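Beta-agarase D (Zobellia galactanivorans, PDB 4ASM) cleaves the beta-1,4 linkages of agarose at random with retention of anomeric configuration, as the catalytic domain of a secreted glycoside hydrolase family 16 endo-beta-agarase. Local coordinates at residues D9-I15 against D354-Y359; V129-V135 against G224-P230; T220-G224 against F236-Q240. One frame throughout, in Å; residues are numbered along the deposited sequence.

In the fold
All three contacts belong to the GH16 beta-sandwich. Contact 1 packs the N-terminal loop 9-15 on strand 350-362 and supplies three calcium-binding oxygens, from Asp9 and Asp354; contacts 2 and 3 pair neighbouring strands, 133-140 with 220-229 and 220-229 with 232-237. Contacts 2 and 3 share Gly224 and are nested within the span closed by contact 1. Phe134 N lies 2.9 Å from Tyr359 O, joining contacts 1 and 2, while Val13 CG1 is 3.4 Å from Arg222 CZ and Glu136 pairs with both Arg357 and Arg222. The Trp227 side chain is about 9 Å from that of Glu160, the probable nucleophile, and the Ile223 side chain about 8 Å from that of Glu165, the probable proton donor.

Contact 1: residues D9-I15 against D354-Y359; sequences DWDNVPI and DWIRVY. With CA (calcium ion), chain B.
Asp354 OD1 and Asp9 OD2 lie 3.2 Å apart because both bind the same calcium ion. Asp354 chelates the metal through its backbone O and OD1, OD1 at 2.4 Å, while Asp9 gives OD2 alone; a water, Asp34, Asn36 and Gly89 complete the site. The other oxygen of Asp354, OD2, forms a salt bridge with Arg138, which Asp354 and Trp355 both face in a classic beta bulge. Trp10 CB sits over a face of the Trp355 ring, 3.9 Å from the centroid of its six-membered ring, almost on the normal, and the edge of the Trp10 indole turns toward the Trp355 face in an offset edge-to-face pair with planes at 69°. Trp355 CB in turn touches the Trp10 edge in plane. Ile356 adds its carbonyl O near Trp10 CZ3. Arg357, with CG between the backbone N and carbonyl carbon (chi1 65°) and an extended chain beyond, runs its CB and CD over a face of Trp10 and carries the guanidinium to the loop. There NH1 donates to Val13 O at 3.0 Å and NH2 to Pro14 O at 3.0 Å; both acceptors lie near the guanidinium plane, though NH2 stands above the carbonyl plane of Pro14. NH2 also forms a salt bridge with Glu136. Tyr359 closes the row, Ile15 CD1 resting over its ring 3.6 Å from the centroid, and its OH takes a weak bond from Arg357 NH1. The charges of the two aspartates are probably balanced by the calcium ion and Arg138, and that of the buried Arg357 in part by Glu136. The N-terminal loop itself is held to the strand by the calcium at Asp9 and by the Arg357 hydrogen bonds to Val13 O and Pro14 O.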
loop_
_atom_site.group_PDB
_atom_site.type_symbol
_atom_site.label_atom_id
_atom_site.label_comp_id
_atom_site.label_asym_id
_atom_site.label_seq_id
_atom_site.Cartn_x
_atom_site.Cartn_y
_atom_site.Cartn_z
ATOM N N ASP A 9 -5.529 -8.931 -19.945
ATOM C CA ASP A 9 -4.061 -8.952 -19.906
ATOM C C ASP A 9 -3.485 -10.053 -19.029
ATOM O O ASP A 9 -2.365 -10.530 -19.294
ATOM C CB ASP A 9 -3.514 -7.615 -19.396
ATOM C CG ASP A 9 -3.650 -6.489 -20.402
ATOM O OD1 ASP A 9 -3.920 -6.748 -21.601
ATOM O OD2 ASP A 9 -3.451 -5.321 -20.004
ATOM N N TRP A 10 -4.224 -10.425 -17.987
ATOM C CA TRP A 10 -3.755 -11.372 -16.981
ATOM C C TRP A 10 -4.170 -12.800 -17.296
ATOM O O TRP A 10 -3.974 -13.700 -16.484
ATOM C CB TRP A 10 -4.296 -11.008 -15.588
ATOM C CG TRP A 10 -5.796 -10.865 -15.552
ATOM C CD1 TRP A 10 -6.728 -11.874 -15.600
ATOM C CD2 TRP A 10 -6.533 -9.638 -15.490
ATOM N NE1 TRP A 10 -7.995 -11.345 -15.548
ATOM C CE2 TRP A 10 -7.907 -9.978 -15.496
ATOM C CE3 TRP A 10 -6.166 -8.281 -15.403
ATOM C CZ2 TRP A 10 -8.916 -9.012 -15.411
ATOM C CZ3 TRP A 10 -7.184 -7.320 -15.346
ATOM C CH2 TRP A 10 -8.533 -7.695 -15.358
ATOM N N ASP A 11 -4.790 -13.028 -18.457
ATOM C CA ASP A 11 -5.338 -14.354 -18.722
ATOM C C ASP A 11 -4.299 -15.473 -18.566
ATOM O O ASP A 11 -4.626 -16.538 -18.062
ATOM C CB ASP A 11 -5.958 -14.414 -20.112
ATOM C CG ASP A 11 -7.353 -13.813 -20.167
ATOM O OD1 ASP A 11 -7.964 -13.551 -19.109
ATOM O OD2 ASP A 11 -7.835 -13.607 -21.296
ATOM N N ASN A 12 -3.067 -15.200 -18.990
ATOM C CA ASN A 12 -1.991 -16.205 -18.982
ATOM C C ASN A 12 -1.223 -16.300 -17.661
ATOM O O ASN A 12 -0.263 -17.070 -17.542
ATOM C CB ASN A 12 -1.001 -15.939 -20.130
ATOM C CG ASN A 12 -1.676 -15.912 -21.502
ATOM O OD1 ASN A 12 -2.695 -16.575 -21.728
ATOM N ND2 ASN A 12 -1.100 -15.136 -22.420
ATOM N N VAL A 13 -1.649 -15.519 -16.672
ATOM C CA VAL A 13 -0.878 -15.361 -15.442
ATOM C C VAL A 13 -1.514 -16.132 -14.303
ATOM O O VAL A 13 -2.631 -15.826 -13.885
ATOM C CB VAL A 13 -0.801 -13.872 -15.044
ATOM C CG1 VAL A 13 0.102 -13.692 -13.818
ATOM C CG2 VAL A 13 -0.326 -12.996 -16.214
ATOM N N PRO A 14 -0.824 -17.153 -13.787
ATOM C CA PRO A 14 -1.411 -17.920 -12.693
ATOM C C PRO A 14 -1.754 -17.045 -11.488
ATOM O O PRO A 14 -1.052 -16.072 -11.201
ATOM C CB PRO A 14 -0.329 -18.942 -12.336
ATOM C CG PRO A 14 0.479 -19.078 -13.599
ATOM C CD PRO A 14 0.471 -17.698 -14.219
ATOM N N ILE A 15 -2.848 -17.392 -10.830
ATOM C CA ILE A 15 -3.227 -16.761 -9.576
ATOM C C ILE A 15 -2.406 -17.423 -8.471
ATOM O O ILE A 15 -2.540 -18.623 -8.231
ATOM C CB ILE A 15 -4.729 -16.926 -9.325
ATOM C CG1 ILE A 15 -5.518 -16.306 -10.486
ATOM C CG2 ILE A 15 -5.122 -16.306 -7.985
ATOM C CD1 ILE A 15 -6.968 -16.815 -10.616
ATOM N N ASP A 354 -0.240 -1.677 -15.371
ATOM C CA ASP A 354 -0.704 -2.399 -16.549
ATOM C C ASP A 354 -2.094 -2.981 -16.319
ATOM O O ASP A 354 -2.959 -2.926 -17.206
ATOM C CB ASP A 354 0.323 -3.491 -16.844
ATOM C CG ASP A 354 0.053 -4.268 -18.132
ATOM O OD1 ASP A 354 -0.786 -3.851 -18.972
ATOM O OD2 ASP A 354 0.710 -5.308 -18.302
ATOM N N TRP A 355 -2.306 -3.530 -15.128
ATOM C CA TRP A 355 -3.586 -4.123 -14.779
ATOM C C TRP A 355 -3.701 -4.340 -13.285
ATOM O O TRP A 355 -2.699 -4.434 -12.578
ATOM C CB TRP A 355 -3.822 -5.438 -15.523
ATOM C CG TRP A 355 -2.751 -6.510 -15.473
ATOM C CD1 TRP A 355 -1.903 -6.832 -16.495
ATOM C CD2 TRP A 355 -2.491 -7.475 -14.422
ATOM N NE1 TRP A 355 -1.113 -7.901 -16.142
ATOM C CE2 TRP A 355 -1.446 -8.311 -14.880
ATOM C CE3 TRP A 355 -3.006 -7.685 -13.130
ATOM C CZ2 TRP A 355 -0.920 -9.358 -14.104
ATOM C CZ3 TRP A 355 -2.478 -8.726 -12.356
ATOM C CH2 TRP A 355 -1.448 -9.559 -12.857
ATOM N N ILE A 356 -4.942 -4.408 -12.817
ATOM C CA ILE A 356 -5.257 -4.825 -11.467
ATOM C C ILE A 356 -6.443 -5.780 -11.543
ATOM O O ILE A 356 -7.466 -5.477 -12.175
ATOM C CB ILE A 356 -5.500 -3.606 -10.526
ATOM C CG1 ILE A 356 -5.678 -4.052 -9.065
ATOM C CG2 ILE A 356 -6.658 -2.729 -11.036
ATOM C CD1 ILE A 356 -5.655 -2.893 -8.095
ATOM N N ARG A 357 -6.288 -6.941 -10.917
ATOM C CA ARG A 357 -7.328 -7.962 -10.954
ATOM C C ARG A 357 -7.759 -8.319 -9.539
ATOM O O ARG A 357 -6.953 -8.281 -8.594
ATOM C CB ARG A 357 -6.834 -9.207 -11.711
ATOM C CG ARG A 357 -5.696 -9.966 -11.067
ATOM C CD ARG A 357 -5.215 -11.060 -12.022
ATOM N NE ARG A 357 -4.059 -11.785 -11.514
ATOM C CZ ARG A 357 -3.656 -12.955 -11.996
ATOM N NH1 ARG A 357 -4.342 -13.548 -12.980
ATOM N NH2 ARG A 357 -2.558 -13.514 -11.514
ATOM N N VAL A 358 -9.031 -8.680 -9.406
ATOM C CA VAL A 358 -9.636 -8.958 -8.116
ATOM C C VAL A 358 -10.390 -10.268 -8.260
ATOM O O VAL A 358 -11.194 -10.413 -9.191
ATOM C CB VAL A 358 -10.610 -7.834 -7.724
ATOM C CG1 VAL A 358 -11.283 -8.150 -6.404
ATOM C CG2 VAL A 358 -9.881 -6.492 -7.654
ATOM N N TYR A 359 -10.123 -11.219 -7.357
ATOM C CA TYR A 359 -10.834 -12.508 -7.334
ATOM C C TYR A 359 -11.398 -12.803 -5.952
ATOM O O TYR A 359 -10.895 -12.315 -4.933
ATOM C CB TYR A 359 -9.890 -13.656 -7.683
ATOM C CG TYR A 359 -9.273 -13.623 -9.053
ATOM C CD1 TYR A 359 -9.896 -14.231 -10.156
ATOM C CD2 TYR A 359 -8.026 -13.027 -9.254
ATOM C CE1 TYR A 359 -9.292 -14.200 -11.425
ATOM C CE2 TYR A 359 -7.425 -13.003 -10.489
ATOM C CZ TYR A 359 -8.053 -13.591 -11.584
ATOM O OH TYR A 359 -7.418 -13.555 -12.807
HETATM CA CA CA B . -2.905 -3.098 -19.683
HETATM O O HOH W 1 -1.516 -3.265 -21.665
#

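Contact 2: residues V129-V135 against G224-P230; sequences VKYPVFV and GVNWVSP
Val133 O accepts the N-H of Trp227 at 2.8 Å, the donor lying nearly on the extension of the carbonyl bond, and Trp227 O receives Val133 N in return. The two residues form a hydrogen-bonded pair of the antiparallel ladder that joins strands 133-140 and 220-229 in the GH16 beta-sandwich. Phe134 and Asn226 follow as a non-hydrogen-bonded pair, then Val135 and Val225 as a second hydrogen-bonded one. Trp227 dominates the face it shares with Val133, Val135 and Val225. With CG anti to the backbone N (chi1 179°), its indole reaches back over segment 129-132, where Tyr131 CB stands 3.5 Å from the centroid of the five-membered ring, directly above it, and the Tyr131 backbone N covers the same face. Val133 CG1 meets the indole obliquely at CE3, 3.8 Å away. An alanine at Trp227 would take away the indole and is likely to leave Tyr131 CB and the backbone of 130-131 without the ring they pack on, opening a gap there. The Tyr131 ring leans at 59° to the indole, its edge near Trp227 CZ2; a cis peptide bond links Tyr131 to Pro132. On the other face of the sheet Phe134 lies beside Asn226, whose ND2 is hydrogen-bonded to Glu234 OE1. One face of the Tyr131 ring is covered by Ser229 and Pro230, with Pro230 CG touching Tyr131 CZ at 3.5 Å.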
loop_
_atom_site.group_PDB
_atom_site.type_symbol
_atom_site.label_atom_id
_atom_site.label_comp_id
_atom_site.label_asym_id
_atom_site.label_seq_id
_atom_site.Cartn_x
_atom_site.Cartn_y
_atom_site.Cartn_z
ATOM N N VAL A 129 -14.036 -4.036 -1.754
ATOM C CA VAL A 129 -13.621 -5.418 -1.527
ATOM C C VAL A 129 -13.698 -5.782 -0.047
ATOM O O VAL A 129 -13.573 -4.917 0.837
ATOM C CB VAL A 129 -12.198 -5.672 -2.077
ATOM C CG1 VAL A 129 -12.105 -5.316 -3.569
ATOM C CG2 VAL A 129 -11.121 -4.911 -1.297
ATOM N N LYS A 130 -13.891 -7.068 0.220
ATOM C CA LYS A 130 -13.903 -7.576 1.594
ATOM C C LYS A 130 -13.461 -9.037 1.574
ATOM O O LYS A 130 -13.706 -9.754 0.594
ATOM C CB LYS A 130 -15.314 -7.452 2.215
ATOM C CG LYS A 130 -15.301 -7.583 3.762
ATOM C CD LYS A 130 -16.697 -7.384 4.355
ATOM C CE LYS A 130 -16.650 -7.452 5.869
ATOM N NZ LYS A 130 -17.971 -7.050 6.436
ATOM N N TYR A 131 -12.813 -9.486 2.652
ATOM C CA TYR A 131 -12.414 -10.883 2.733
ATOM C C TYR A 131 -13.643 -11.781 2.487
ATOM O O TYR A 131 -14.778 -11.420 2.849
ATOM C CB TYR A 131 -11.770 -11.198 4.094
ATOM C CG TYR A 131 -12.763 -11.193 5.228
ATOM C CD1 TYR A 131 -13.473 -12.357 5.561
ATOM C CD2 TYR A 131 -13.005 -10.025 5.953
ATOM C CE1 TYR A 131 -14.416 -12.342 6.569
ATOM C CE2 TYR A 131 -13.951 -10.011 6.989
ATOM C CZ TYR A 131 -14.642 -11.178 7.282
ATOM O OH TYR A 131 -15.579 -11.185 8.301
ATOM N N PRO A 132 -13.429 -12.938 1.852
ATOM C CA PRO A 132 -12.179 -13.376 1.259
ATOM C C PRO A 132 -12.009 -12.777 -0.133
ATOM O O PRO A 132 -12.930 -12.827 -0.957
ATOM C CB PRO A 132 -12.330 -14.899 1.199
ATOM C CG PRO A 132 -13.840 -15.110 1.077
ATOM C CD PRO A 132 -14.511 -13.930 1.693
ATOM N N VAL A 133 -10.838 -12.202 -0.389
ATOM C CA VAL A 133 -10.599 -11.531 -1.663
ATOM C C VAL A 133 -9.096 -11.460 -1.922
ATOM O O VAL A 133 -8.314 -11.232 -0.989
ATOM C CB VAL A 133 -11.244 -10.113 -1.702
ATOM C CG1 VAL A 133 -10.586 -9.174 -0.700
ATOM C CG2 VAL A 133 -11.238 -9.535 -3.116
ATOM N N PHE A 134 -8.728 -11.655 -3.181
ATOM C CA PHE A 134 -7.342 -11.501 -3.637
ATOM C C PHE A 134 -7.247 -10.362 -4.648
ATOM O O PHE A 134 -8.012 -10.317 -5.620
ATOM C CB PHE A 134 -6.856 -12.821 -4.259
ATOM C CG PHE A 134 -5.498 -12.740 -4.896
ATOM C CD1 PHE A 134 -4.361 -12.561 -4.116
ATOM C CD2 PHE A 134 -5.368 -12.853 -6.278
ATOM C CE1 PHE A 134 -3.107 -12.478 -4.721
ATOM C CE2 PHE A 134 -4.117 -12.771 -6.896
ATOM C CZ PHE A 134 -2.986 -12.579 -6.100
ATOM N N VAL A 135 -6.337 -9.422 -4.390
ATOM C CA VAL A 135 -6.161 -8.254 -5.262
ATOM C C VAL A 135 -4.710 -8.243 -5.702
ATOM O O VAL A 135 -3.821 -8.274 -4.860
ATOM C CB VAL A 135 -6.489 -6.919 -4.509
ATOM C CG1 VAL A 135 -6.408 -5.716 -5.460
ATOM C CG2 VAL A 135 -7.888 -6.988 -3.869
ATOM N N GLY A 224 0.504 -8.496 -4.930
ATOM C CA GLY A 224 -0.886 -8.713 -4.523
ATOM C C GLY A 224 -1.006 -9.113 -3.081
ATOM O O GLY A 224 -0.032 -9.538 -2.463
ATOM N N VAL A 225 -2.210 -8.959 -2.554
ATOM C CA VAL A 225 -2.551 -9.435 -1.224
ATOM C C VAL A 225 -3.756 -10.352 -1.282
ATOM O O VAL A 225 -4.751 -10.040 -1.957
ATOM C CB VAL A 225 -2.784 -8.270 -0.216
ATOM C CG1 VAL A 225 -3.035 -8.794 1.184
ATOM C CG2 VAL A 225 -1.599 -7.416 -0.161
ATOM N N ASN A 226 -3.644 -11.487 -0.590
ATOM C CA ASN A 226 -4.781 -12.372 -0.384
ATOM C C ASN A 226 -5.302 -12.081 1.011
ATOM O O ASN A 226 -4.631 -12.367 2.020
ATOM C CB ASN A 226 -4.369 -13.841 -0.552
ATOM C CG ASN A 226 -5.559 -14.800 -0.467
ATOM O OD1 ASN A 226 -6.705 -14.419 -0.716
ATOM N ND2 ASN A 226 -5.282 -16.048 -0.082
ATOM N N TRP A 227 -6.466 -11.427 1.063
ATOM C CA TRP A 227 -7.124 -11.097 2.316
ATOM C C TRP A 227 -8.042 -12.270 2.627
ATOM O O TRP A 227 -9.125 -12.427 2.048
ATOM C CB TRP A 227 -7.863 -9.764 2.176
ATOM C CG TRP A 227 -8.596 -9.315 3.392
ATOM C CD1 TRP A 227 -8.524 -9.836 4.660
ATOM C CD2 TRP A 227 -9.507 -8.212 3.460
ATOM N NE1 TRP A 227 -9.358 -9.132 5.504
ATOM C CE2 TRP A 227 -9.974 -8.137 4.785
ATOM C CE3 TRP A 227 -9.977 -7.286 2.518
ATOM C CZ2 TRP A 227 -10.889 -7.168 5.192
ATOM C CZ3 TRP A 227 -10.882 -6.352 2.911
ATOM C CH2 TRP A 227 -11.326 -6.283 4.240
ATOM N N VAL A 228 -7.547 -13.142 3.495
ATOM C CA VAL A 228 -8.126 -14.461 3.705
ATOM C C VAL A 228 -9.318 -14.393 4.651
ATOM O O VAL A 228 -10.358 -15.043 4.418
ATOM C CB VAL A 228 -7.046 -15.422 4.282
ATOM C CG1 VAL A 228 -7.645 -16.796 4.625
ATOM C CG2 VAL A 228 -5.945 -15.580 3.281
ATOM N N SER A 229 -9.171 -13.607 5.712
ATOM C CA SER A 229 -10.115 -13.621 6.814
ATOM C C SER A 229 -9.941 -12.350 7.617
ATOM O O SER A 229 -9.076 -11.531 7.298
ATOM C CB SER A 229 -9.814 -14.833 7.697
ATOM O OG SER A 229 -8.605 -14.592 8.407
ATOM N N PRO A 230 -10.729 -12.176 8.683
ATOM C CA PRO A 230 -10.477 -11.039 9.577
ATOM C C PRO A 230 -9.049 -10.960 10.137
ATOM O O PRO A 230 -8.610 -9.897 10.560
ATOM C CB PRO A 230 -11.485 -11.265 10.713
ATOM C CG PRO A 230 -12.608 -11.983 10.044
ATOM C CD PRO A 230 -11.935 -12.930 9.083
#

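Contact 3: residues T220-G224 against F236-Q240; sequences TIRIG and FVDGQ
The Asp238 carboxylate turns back toward strand 220-229 so that OD1 takes the N-H of Arg222 at 2.9 Å, nearly in line with its C-O bond, while the Arg222 guanidinium lies with one face over the Asp238-Gly239 peptide. The arginine chain bends at its third torsion (chi3 -74°) to reach this position, which brings NH2 3.4 Å from Gly239 CA. Asp238 N in turn donates to Arg222 O at 2.7 Å. Water 2 bridges Thr220 O and Asp238 OD2. Further along, Ile223 and Val237 lie side by side and point the same way, CD1 of Ile223 4.2 Å from CG2 of Val237. Gly224 and Phe236 exchange two backbone hydrogen bonds, as an antiparallel hydrogen-bonded pair, and Gly224 O sits at the edge of the Phe236 ring, in its plane. A type I' turn from Val237 to Gln240 reverses the chain into strand 240-246. Strand 220-229 thus lies between 232-237 and 133-140, whose Glu136 forms a salt bridge with Arg222 NH1, while Ile221 and Ile223 pack on Ile183 of strand 183-191.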
loop_
_atom_site.group_PDB
_atom_site.type_symbol
_atom_site.label_atom_id
_atom_site.label_comp_id
_atom_site.label_asym_id
_atom_site.label_seq_id
_atom_site.Cartn_x
_atom_site.Cartn_y
_atom_site.Cartn_z
ATOM N N THR A 220 9.102 -3.491 -13.346
ATOM C CA THR A 220 7.705 -3.894 -13.318
ATOM C C THR A 220 7.544 -5.249 -12.654
ATOM O O THR A 220 8.219 -6.241 -12.996
ATOM C CB THR A 220 6.826 -3.601 -14.588
ATOM O OG1 THR A 220 5.998 -4.710 -15.004
ATOM C CG2 THR A 220 7.537 -2.848 -15.648
ATOM N N ILE A 221 6.673 -5.241 -11.661
ATOM C CA ILE A 221 6.458 -6.379 -10.795
ATOM C C ILE A 221 4.966 -6.705 -10.781
ATOM O O ILE A 221 4.124 -5.865 -11.146
ATOM C CB ILE A 221 6.950 -6.101 -9.348
ATOM C CG1 ILE A 221 6.170 -4.961 -8.684
ATOM C CG2 ILE A 221 8.460 -5.767 -9.320
ATOM C CD1 ILE A 221 6.499 -4.845 -7.157
ATOM N N ARG A 222 4.634 -7.921 -10.360
ATOM C CA ARG A 222 3.273 -8.239 -9.940
ATOM C C ARG A 222 3.272 -8.275 -8.426
ATOM O O ARG A 222 4.146 -8.897 -7.811
ATOM C CB ARG A 222 2.841 -9.606 -10.462
ATOM C CG ARG A 222 2.610 -9.641 -11.937
ATOM C CD ARG A 222 1.897 -10.929 -12.257
ATOM N NE ARG A 222 2.752 -12.116 -12.201
ATOM C CZ ARG A 222 2.507 -13.230 -11.499
ATOM N NH1 ARG A 222 1.445 -13.375 -10.699
ATOM N NH2 ARG A 222 3.358 -14.239 -11.612
ATOM N N ILE A 223 2.318 -7.597 -7.812
ATOM C CA ILE A 223 2.245 -7.595 -6.344
ATOM C C ILE A 223 0.777 -7.682 -5.934
ATOM O O ILE A 223 -0.077 -7.005 -6.509
ATOM C CB ILE A 223 2.988 -6.380 -5.734
ATOM C CG1 ILE A 223 2.986 -6.426 -4.196
ATOM C CG2 ILE A 223 2.442 -5.060 -6.272
ATOM C CD1 ILE A 223 4.056 -5.504 -3.595
ATOM N N GLY A 224 0.504 -8.496 -4.930
ATOM C CA GLY A 224 -0.886 -8.713 -4.523
ATOM C C GLY A 224 -1.006 -9.113 -3.081
ATOM O O GLY A 224 -0.032 -9.538 -2.463
ATOM N N PHE A 236 2.234 -11.401 -2.069
ATOM C CA PHE A 236 2.831 -12.083 -3.227
ATOM C C PHE A 236 3.547 -11.071 -4.092
ATOM O O PHE A 236 3.021 -9.981 -4.339
ATOM C CB PHE A 236 1.734 -12.750 -4.072
ATOM C CG PHE A 236 0.918 -13.744 -3.310
ATOM C CD1 PHE A 236 -0.123 -13.312 -2.483
ATOM C CD2 PHE A 236 1.186 -15.102 -3.389
ATOM C CE1 PHE A 236 -0.878 -14.219 -1.734
ATOM C CE2 PHE A 236 0.425 -16.019 -2.635
ATOM C CZ PHE A 236 -0.608 -15.568 -1.825
ATOM N N VAL A 237 4.754 -11.428 -4.544
ATOM C CA VAL A 237 5.530 -10.614 -5.478
ATOM C C VAL A 237 5.995 -11.531 -6.590
ATOM O O VAL A 237 6.617 -12.581 -6.336
ATOM C CB VAL A 237 6.746 -9.944 -4.803
ATOM C CG1 VAL A 237 7.550 -9.143 -5.844
ATOM C CG2 VAL A 237 6.275 -9.013 -3.706
ATOM N N ASP A 238 5.666 -11.138 -7.813
ATOM C CA ASP A 238 6.022 -11.907 -9.007
ATOM C C ASP A 238 5.618 -13.388 -8.903
ATOM O O ASP A 238 6.375 -14.306 -9.274
ATOM C CB ASP A 238 7.511 -11.727 -9.316
ATOM C CG ASP A 238 7.834 -10.334 -9.815
ATOM O OD1 ASP A 238 6.916 -9.626 -10.268
ATOM O OD2 ASP A 238 9.015 -9.930 -9.734
ATOM N N GLY A 239 4.422 -13.618 -8.376
ATOM C CA GLY A 239 3.874 -14.959 -8.299
ATOM C C GLY A 239 4.313 -15.815 -7.121
ATOM O O GLY A 239 3.891 -16.957 -6.989
ATOM N N GLN A 240 5.181 -15.267 -6.275
ATOM C CA GLN A 240 5.738 -16.010 -5.144
ATOM C C GLN A 240 5.139 -15.459 -3.861
ATOM O O GLN A 240 5.119 -14.253 -3.676
ATOM C CB GLN A 240 7.258 -15.831 -5.125
ATOM C CG GLN A 240 7.972 -16.571 -4.002
ATOM C CD GLN A 240 9.437 -16.168 -3.884
ATOM O OE1 GLN A 240 9.798 -14.979 -3.804
ATOM N NE2 GLN A 240 10.292 -17.174 -3.842
HETATM O O HOH W 2 9.701 -8.461 -11.988
HETATM O O HOH W 3 2.421 -11.643 -7.356
#